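Secreted protein (Kutzneria albida DSM 43870, PDB 5M6Q) is a microbial transglutaminase that probably joins glutamine side chains of proteins to amines by acyl transfer. Local coordinates at residues R105-V110 with T154-M159; D85-P90 with W116-K121. All coordinates share one frame; numbering follows the deposited sequence.

Contact 1 of 2, residues R105-V110 with T154-M159; sequences RLKNVV and TDQVDM
A glutamine side-chain amide that bonds the backbone N and O of one residue, much as a neighbouring beta-strand would, joins two surface loops of this microbial transglutaminase: Gln156, in the long loop between helix 141-146 and strand 174-179, grips both backbone polar atoms of Lys107, just ahead of helix 109-112. The Lys107 N-H points at Gln156 OE1 over 2.9 Å, nearly straight at 169°, and meets a lone pair in the carbonyl plane. Gln156 NE2 answers with an equally short bond to Lys107 O, which lies in the plane of the glutamine amide, whereas the donor is tilted 31° from the carbonyl plane of Lys107. The two bonds fix the rotation of the amide, donor and acceptor roles settling which end is oxygen, and NE2 makes a further weak hydrogen bond to Asn64 O. Gln156 reaches this position because CG stands anti to its backbone N (chi1 -175°) and the chain beyond runs extended. Replacing Gln156 by an alanine would probably leave Lys107 N and O without these mates and open a gap beside Leu106, whose CD2 lies 3.6 Å from Gln156 OE1. That same methyl packs against Thr154 CB at 3.8 Å, the side chains passing alongside one another and pointing opposite ways, while Thr154 CG2 rests 4.0 Å from Arg105 CB and over one face of the Arg105 guanidinium, whose charge pairs with Glu153. Thr154 OG1 accepts from Gln156 N in an ST turn at the base of the glutamine. Phe67 of strand 66-67 touches both Leu106 and Gln156. Next to Lys107, Asn108 ND2, already bonded to Asn64 O, donates to a water that in turn donates to Asp158 OD1 over 2.9 Å.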
ATOM      1  N   ARG A 105      -4.845  19.733  -4.783  1.00 27.77           N
ATOM      2  CA  ARG A 105      -3.741  20.253  -3.985  1.00 31.34           C
ATOM      3  C   ARG A 105      -2.595  19.266  -3.847  1.00 27.70           C
ATOM      4  O   ARG A 105      -1.585  19.587  -3.247  1.00 30.02           O
ATOM      5  CB  ARG A 105      -4.220  20.643  -2.597  1.00 29.28           C
ATOM      6  CG  ARG A 105      -5.415  21.561  -2.602  1.00 37.53           C
ATOM      7  CD  ARG A 105      -6.341  21.179  -1.494  1.00 40.59           C
ATOM      8  NE  ARG A 105      -5.987  21.770  -0.214  1.00 48.63           N
ATOM      9  CZ  ARG A 105      -6.269  21.198   0.954  1.00 56.13           C
ATOM     10  NH1 ARG A 105      -5.947  21.806   2.088  1.00 45.52           N
ATOM     11  NH2 ARG A 105      -6.871  20.009   0.991  1.00 45.19           N
ATOM     12  N   LEU A 106      -2.754  18.067  -4.389  1.00 25.24           N
ATOM     13  CA  LEU A 106      -1.775  16.997  -4.183  1.00 25.57           C
ATOM     14  C   LEU A 106      -0.713  16.903  -5.273  1.00 27.84           C
ATOM     15  O   LEU A 106      -0.931  17.351  -6.389  1.00 26.44           O
ATOM     16  CB  LEU A 106      -2.489  15.657  -4.093  1.00 28.47           C
ATOM     17  CG  LEU A 106      -3.499  15.535  -2.954  1.00 30.58           C
ATOM     18  CD1 LEU A 106      -4.096  14.146  -2.950  1.00 32.24           C
ATOM     19  CD2 LEU A 106      -2.815  15.839  -1.650  1.00 25.76           C
ATOM     20  N   LYS A 107       0.422  16.284  -4.951  1.00 23.58           N
ATOM     21  CA  LYS A 107       1.420  15.962  -5.961  1.00 26.47           C
ATOM     22  C   LYS A 107       1.222  14.536  -6.463  1.00 29.27           C
ATOM     23  O   LYS A 107       0.759  13.679  -5.708  1.00 26.64           O
ATOM     24  CB  LYS A 107       2.823  16.152  -5.393  1.00 27.83           C
ATOM     25  CG  LYS A 107       3.022  17.576  -4.872  1.00 33.47           C
ATOM     26  CD  LYS A 107       4.486  17.981  -4.839  1.00 42.90           C
ATOM     27  CE  LYS A 107       4.665  19.501  -5.036  1.00 42.45           C
ATOM     28  NZ  LYS A 107       3.969  20.288  -3.982  1.00 46.17           N
ATOM     29  N   ASN A 108       1.519  14.310  -7.745  1.00 23.02           N
ATOM     30  CA  ASN A 108       1.630  12.961  -8.338  1.00 24.52           C
ATOM     31  C   ASN A 108       0.322  12.249  -8.626  1.00 21.63           C
ATOM     32  O   ASN A 108       0.332  11.056  -8.891  1.00 23.69           O
ATOM     33  CB  ASN A 108       2.464  12.039  -7.443  1.00 22.93           C
ATOM     34  CG  ASN A 108       3.736  12.692  -6.968  1.00 32.93           C
ATOM     35  OD1 ASN A 108       4.444  13.315  -7.750  1.00 29.20           O
ATOM     36  ND2 ASN A 108       4.029  12.564  -5.669  1.00 30.42           N
ATOM     37  N   VAL A 109      -0.797  12.959  -8.577  1.00 22.20           N
ATOM     38  CA  VAL A 109      -2.092  12.325  -8.794  1.00 26.96           C
ATOM     39  C   VAL A 109      -2.246  11.884 -10.245  1.00 24.20           C
ATOM     40  O   VAL A 109      -2.775  10.811 -10.525  1.00 23.11           O
ATOM     41  CB  VAL A 109      -3.241  13.265  -8.388  1.00 27.76           C
ATOM     42  CG1 VAL A 109      -4.579  12.568  -8.596  1.00 25.41           C
ATOM     43  CG2 VAL A 109      -3.062  13.703  -6.932  1.00 25.55           C
ATOM     44  N   VAL A 110      -1.771  12.708 -11.173  1.00 25.38           N
ATOM     45  CA  VAL A 110      -1.888  12.369 -12.587  1.00 32.43           C
ATOM     46  C   VAL A 110      -1.008  11.160 -12.899  1.00 29.60           C
ATOM     47  O   VAL A 110      -1.434  10.222 -13.562  1.00 40.29           O
ATOM     48  CB  VAL A 110      -1.532  13.574 -13.494  1.00 34.41           C
ATOM     49  CG1 VAL A 110      -1.599  13.163 -14.962  1.00 30.98           C
ATOM     50  CG2 VAL A 110      -2.475  14.744 -13.219  1.00 32.72           C
ATOM     51  N   THR A 154      -1.944  19.146   3.529  1.00 25.21           N
ATOM     52  CA  THR A 154      -2.539  18.053   2.778  1.00 29.81           C
ATOM     53  C   THR A 154      -2.225  16.691   3.372  1.00 27.05           C
ATOM     54  O   THR A 154      -2.768  15.689   2.907  1.00 24.93           O
ATOM     55  CB  THR A 154      -2.065  18.047   1.327  1.00 25.00           C
ATOM     56  OG1 THR A 154      -0.659  17.760   1.293  1.00 26.32           O
ATOM     57  CG2 THR A 154      -2.342  19.385   0.680  1.00 25.08           C
ATOM     58  N   ASP A 155      -1.338  16.665   4.367  1.00 23.61           N
ATOM     59  CA  ASP A 155      -0.906  15.426   4.999  1.00 22.41           C
ATOM     60  C   ASP A 155      -0.082  14.547   4.032  1.00 27.97           C
ATOM     61  O   ASP A 155       0.201  13.384   4.327  1.00 23.80           O
ATOM     62  CB  ASP A 155      -2.134  14.662   5.521  1.00 27.40           C
ATOM     63  CG  ASP A 155      -1.798  13.660   6.612  1.00 33.33           C
ATOM     64  OD1 ASP A 155      -0.893  13.935   7.439  1.00 33.35           O
ATOM     65  OD2 ASP A 155      -2.470  12.604   6.654  1.00 36.02           O
ATOM     66  N   GLN A 156       0.327  15.089   2.883  1.00 24.16           N
ATOM     67  CA  GLN A 156       1.064  14.262   1.925  1.00 22.87           C
ATOM     68  C   GLN A 156       2.537  14.151   2.295  1.00 21.22           C
ATOM     69  O   GLN A 156       3.166  15.114   2.709  1.00 22.74           O
ATOM     70  CB  GLN A 156       0.934  14.792   0.484  1.00 19.32           C
ATOM     71  CG  GLN A 156       1.601  13.883  -0.567  1.00 18.50           C
ATOM     72  CD  GLN A 156       1.171  14.227  -1.998  1.00 24.13           C
ATOM     73  OE1 GLN A 156       0.651  15.309  -2.246  1.00 25.21           O
ATOM     74  NE2 GLN A 156       1.380  13.303  -2.930  1.00 23.66           N
ATOM     75  N   VAL A 157       3.083  12.952   2.143  1.00 22.77           N
ATOM     76  CA  VAL A 157       4.478  12.735   2.458  1.00 23.46           C
ATOM     77  C   VAL A 157       5.247  12.626   1.155  1.00 25.91           C
ATOM     78  O   VAL A 157       4.880  11.852   0.275  1.00 23.47           O
ATOM     79  CB  VAL A 157       4.667  11.484   3.328  1.00 23.91           C
ATOM     80  CG1 VAL A 157       6.143  11.115   3.410  1.00 20.93           C
ATOM     81  CG2 VAL A 157       4.082  11.715   4.700  1.00 24.14           C
ATOM     82  N   ASP A 158       6.298  13.429   1.032  1.00 22.52           N
ATOM     83  CA  ASP A 158       7.142  13.392  -0.143  1.00 25.08           C
ATOM     84  C   ASP A 158       8.037  12.157  -0.080  1.00 25.46           C
ATOM     85  O   ASP A 158       8.930  12.092   0.752  1.00 23.98           O
ATOM     86  CB  ASP A 158       7.989  14.664  -0.226  1.00 27.48           C
ATOM     87  CG  ASP A 158       8.695  14.821  -1.580  1.00 33.30           C
ATOM     88  OD1 ASP A 158       8.771  13.842  -2.350  1.00 30.64           O
ATOM     89  OD2 ASP A 158       9.177  15.935  -1.872  1.00 42.72           O
ATOM     90  N   MET A 159       7.829  11.205  -0.982  1.00 24.59           N
ATOM     91  CA  MET A 159       8.615   9.974  -0.967  1.00 25.61           C
ATOM     92  C   MET A 159       9.697   9.920  -2.047  1.00 27.51           C
ATOM     93  O   MET A 159      10.341   8.888  -2.226  1.00 25.40           O
ATOM     94  CB  MET A 159       7.699   8.754  -1.118  1.00 27.19           C
ATOM     95  CG  MET A 159       6.768   8.504   0.070  1.00 23.62           C
ATOM     96  SD  MET A 159       7.610   8.109   1.618  1.00 28.82           S
ATOM     97  CE  MET A 159       8.361   6.494   1.306  1.00 24.17           C
TER
HETATM   98  O   HOH W   1       6.266  13.784  -3.798  1.00 40.66           O

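Contact 2 of 2, residues D85-P90 with W116-K121; sequences DTHPSP and WIDSAK
The turn that links helix 70-84 to helix 90-99 is fastened to the turn formed by Asp118 and the 3-10 segment 119-121 leading into strand 122-131, chiefly by a His-carboxylate hydrogen bond and a serine hydroxyl. In one of two modelled conformers, His87 NE2 donates to Asp118 OD1 over 2.6 Å, bent to 155°; the oxygen lies close to the ring plane and offers its syn lone pair. Ring and carboxylate are turned 86° apart, so the imidazole points edge-on at a carboxylate set across it. Both residues carry CG anti to the backbone N (chi1 -169° for His87), which sends the two groups out to meet. In this conformer Ala120 CB covers one face of the imidazole, a CH-pi contact 4.0 Å from the ring centroid, and Ser119 OG sits near the ring plane at the CD2 edge. The same hydroxyl donates to Pro88 O, modelled at 2.5 Å, a length doubtful in detail, and lies 3.3 Å from Pro88 CD. Pro88 O takes a second bond from a water, 2.9 Å away, which accepts from Ser119 N; the carbonyl is thus tied to Ser119 both directly and through solvent. Asp118 OD2 receives a weak bond from Ala120 N, and Lys121 N closes the 3-10 turn onto Asp118 O. Along the chain, Ser89 N-caps helix 90-99 and its own backbone N bonds Gln92 OE1; at the end of the other segment, Lys121 pairs through its backbone with Lys224, just past strand 214-223, where the segment enters strand 122-131 of the antiparallel sheet.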
ATOM      1  N   ASP A  85     -15.008   6.039 -11.330  1.00 32.09           N
ATOM      2  CA  ASP A  85     -16.338   5.455 -11.503  1.00 33.16           C
ATOM      3  C   ASP A  85     -17.116   6.082 -12.669  1.00 36.86           C
ATOM      4  O   ASP A  85     -18.156   5.560 -13.072  1.00 30.74           O
ATOM      5  CB  ASP A  85     -17.156   5.574 -10.221  1.00 37.13           C
ATOM      6  CG  ASP A  85     -17.101   4.310  -9.384  1.00 55.52           C
ATOM      7  OD1 ASP A  85     -16.938   3.219  -9.982  1.00 54.09           O
ATOM      8  OD2 ASP A  85     -17.206   4.410  -8.138  1.00 54.18           O
ATOM      9  N   THR A  86     -16.622   7.197 -13.199  1.00 33.38           N
ATOM     10  CA  THR A  86     -17.231   7.792 -14.393  1.00 36.16           C
ATOM     11  C   THR A  86     -16.576   7.296 -15.691  1.00 31.75           C
ATOM     12  O   THR A  86     -16.878   7.798 -16.764  1.00 37.65           O
ATOM     13  CB  THR A  86     -17.150   9.325 -14.359  1.00 33.43           C
ATOM     14  OG1 THR A  86     -15.783   9.729 -14.476  1.00 36.23           O
ATOM     15  CG2 THR A  86     -17.715   9.862 -13.055  1.00 32.21           C
ATOM     16  N   HIS A  87     -15.690   6.307 -15.574  1.00 32.45           N
ATOM     17  CA  HIS A  87     -14.969   5.750 -16.721  0.50 33.83           C
ATOM     18  C   HIS A  87     -14.269   6.834 -17.554  1.00 33.06           C
ATOM     19  O   HIS A  87     -14.520   6.961 -18.751  1.00 34.78           O
ATOM     20  CB  HIS A  87     -15.932   4.939 -17.604  0.50 34.38           C
ATOM     21  CG  HIS A  87     -15.255   4.122 -18.664  0.50 37.74           C
ATOM     22  ND1 HIS A  87     -15.955   3.454 -19.647  0.50 40.23           N
ATOM     23  CD2 HIS A  87     -13.945   3.862 -18.894  0.50 37.78           C
ATOM     24  CE1 HIS A  87     -15.107   2.819 -20.438  0.50 37.04           C
ATOM     25  NE2 HIS A  87     -13.882   3.052 -20.003  0.50 39.73           N
ATOM     26  N   PRO A  88     -13.383   7.627 -16.929  1.00 29.39           N
ATOM     27  CA  PRO A  88     -12.685   8.632 -17.741  1.00 25.72           C
ATOM     28  C   PRO A  88     -11.548   8.069 -18.602  1.00 29.31           C
ATOM     29  O   PRO A  88     -10.970   7.029 -18.272  1.00 27.50           O
ATOM     30  CB  PRO A  88     -12.122   9.589 -16.691  1.00 26.54           C
ATOM     31  CG  PRO A  88     -11.892   8.727 -15.512  1.00 28.59           C
ATOM     32  CD  PRO A  88     -13.034   7.744 -15.501  1.00 28.91           C
ATOM     33  N   SER A  89     -11.254   8.748 -19.709  1.00 28.25           N
ATOM     34  CA  SER A  89     -10.007   8.543 -20.439  1.00 30.57           C
ATOM     35  C   SER A  89      -8.907   9.211 -19.631  1.00 27.65           C
ATOM     36  O   SER A  89      -9.210  10.027 -18.765  1.00 28.40           O
ATOM     37  CB  SER A  89     -10.083   9.148 -21.848  1.00 31.45           C
ATOM     38  OG  SER A  89     -10.035  10.562 -21.789  1.00 28.10           O
ATOM     39  N   PRO A  90      -7.627   8.876 -19.896  1.00 30.29           N
ATOM     40  CA  PRO A  90      -6.564   9.571 -19.162  1.00 26.45           C
ATOM     41  C   PRO A  90      -6.695  11.094 -19.163  1.00 29.04           C
ATOM     42  O   PRO A  90      -6.497  11.703 -18.117  1.00 28.63           O
ATOM     43  CB  PRO A  90      -5.297   9.130 -19.894  1.00 27.29           C
ATOM     44  CG  PRO A  90      -5.630   7.738 -20.366  1.00 29.57           C
ATOM     45  CD  PRO A  90      -7.101   7.757 -20.703  1.00 29.04           C
ATOM     46  N   TRP A 116      -2.582   2.623 -19.514  1.00 32.18           N
ATOM     47  CA  TRP A 116      -2.884   1.470 -20.363  1.00 31.85           C
ATOM     48  C   TRP A 116      -4.006   0.568 -19.815  1.00 39.29           C
ATOM     49  O   TRP A 116      -4.471  -0.334 -20.514  1.00 40.50           O
ATOM     50  CB  TRP A 116      -1.624   0.642 -20.571  1.00 33.53           C
ATOM     51  CG  TRP A 116      -1.175  -0.006 -19.321  1.00 34.39           C
ATOM     52  CD1 TRP A 116      -0.401   0.546 -18.342  1.00 32.06           C
ATOM     53  CD2 TRP A 116      -1.485  -1.334 -18.891  1.00 34.74           C
ATOM     54  NE1 TRP A 116      -0.204  -0.361 -17.328  1.00 35.47           N
ATOM     55  CE2 TRP A 116      -0.861  -1.524 -17.641  1.00 32.81           C
ATOM     56  CE3 TRP A 116      -2.230  -2.382 -19.442  1.00 36.45           C
ATOM     57  CZ2 TRP A 116      -0.955  -2.723 -16.934  1.00 37.95           C
ATOM     58  CZ3 TRP A 116      -2.321  -3.572 -18.742  1.00 31.08           C
ATOM     59  CH2 TRP A 116      -1.692  -3.733 -17.499  1.00 32.63           C
ATOM     60  N   ILE A 117      -4.434   0.794 -18.575  1.00 27.80           N
ATOM     61  CA  ILE A 117      -5.586   0.075 -18.040  1.00 30.36           C
ATOM     62  C   ILE A 117      -6.830   0.955 -18.138  1.00 36.01           C
ATOM     63  O   ILE A 117      -6.839   2.080 -17.645  1.00 37.46           O
ATOM     64  CB  ILE A 117      -5.346  -0.373 -16.584  1.00 32.05           C
ATOM     65  CG1 ILE A 117      -4.111  -1.272 -16.504  1.00 33.06           C
ATOM     66  CG2 ILE A 117      -6.567  -1.110 -16.032  1.00 25.64           C
ATOM     67  CD1 ILE A 117      -3.645  -1.546 -15.074  1.00 31.58           C
ATOM     68  N   ASP A 118      -7.882   0.456 -18.773  1.00 33.73           N
ATOM     69  CA  ASP A 118      -9.117   1.233 -18.861  1.00 35.70           C
ATOM     70  C   ASP A 118      -9.695   1.559 -17.470  1.00 35.95           C
ATOM     71  O   ASP A 118      -9.753   0.706 -16.583  1.00 34.17           O
ATOM     72  CB  ASP A 118     -10.144   0.490 -19.703  1.00 36.61           C
ATOM     73  CG  ASP A 118     -11.447   1.244 -19.816  1.00 45.11           C
ATOM     74  OD1 ASP A 118     -11.463   2.323 -20.447  1.00 51.57           O
ATOM     75  OD2 ASP A 118     -12.459   0.768 -19.263  1.00 53.97           O
ATOM     76  N   SER A 119     -10.131   2.796 -17.283  1.00 31.31           N
ATOM     77  CA  SER A 119     -10.437   3.282 -15.940  1.00 38.49           C
ATOM     78  C   SER A 119     -11.611   2.535 -15.291  1.00 31.75           C
ATOM     79  O   SER A 119     -11.742   2.538 -14.074  1.00 30.35           O
ATOM     80  CB  SER A 119     -10.721   4.789 -15.971  1.00 28.84           C
ATOM     81  OG  SER A 119     -11.772   5.075 -16.876  1.00 33.92           O
ATOM     82  N   ALA A 120     -12.442   1.885 -16.099  1.00 32.14           N
ATOM     83  CA  ALA A 120     -13.539   1.077 -15.571  1.00 35.78           C
ATOM     84  C   ALA A 120     -13.032  -0.174 -14.835  1.00 38.86           C
ATOM     85  O   ALA A 120     -13.763  -0.776 -14.042  1.00 38.04           O
ATOM     86  CB  ALA A 120     -14.475   0.680 -16.680  1.00 32.65           C
ATOM     87  N   LYS A 121     -11.786  -0.563 -15.103  1.00 30.15           N
ATOM     88  CA  LYS A 121     -11.176  -1.720 -14.454  1.00 29.78           C
ATOM     89  C   LYS A 121     -10.318  -1.342 -13.231  1.00 32.90           C
ATOM     90  O   LYS A 121      -9.586  -2.172 -12.713  1.00 30.93           O
ATOM     91  CB  LYS A 121     -10.302  -2.480 -15.451  1.00 26.59           C
ATOM     92  CG  LYS A 121     -11.019  -3.020 -16.689  1.00 33.02           C
ATOM     93  CD  LYS A 121     -10.001  -3.655 -17.638  1.00 42.63           C
ATOM     94  CE  LYS A 121     -10.655  -4.335 -18.845  1.00 44.09           C
ATOM     95  NZ  LYS A 121      -9.608  -4.878 -19.768  1.00 57.92           N
TER
HETATM   96  O   HOH W   2      -9.286   4.983 -19.329  1.00 44.16           O

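Overall arrangement
Both contacts fasten the helical region around helices 70-84, 90-99 and 109-112 to other parts of the fold, contact 1 to the long loop before strand 174-179 and contact 2 to the start of strand 122-131. In sequence the segments interleave, 85-90, 105-110, 116-121, 154-159, so helix 90-99 runs from contact 2 toward contact 1 and helix 109-112 leads back. Their centres lie 21 Å apart and their nearest atoms about 6 Å, without touching. The centre of contact 1 lies about 15 Å from the centre of the chain, that of contact 2 about 21 Å. A bound MES, probably from crystallisation, comes within about 4 Å of the Asn108 side chain in contact 1.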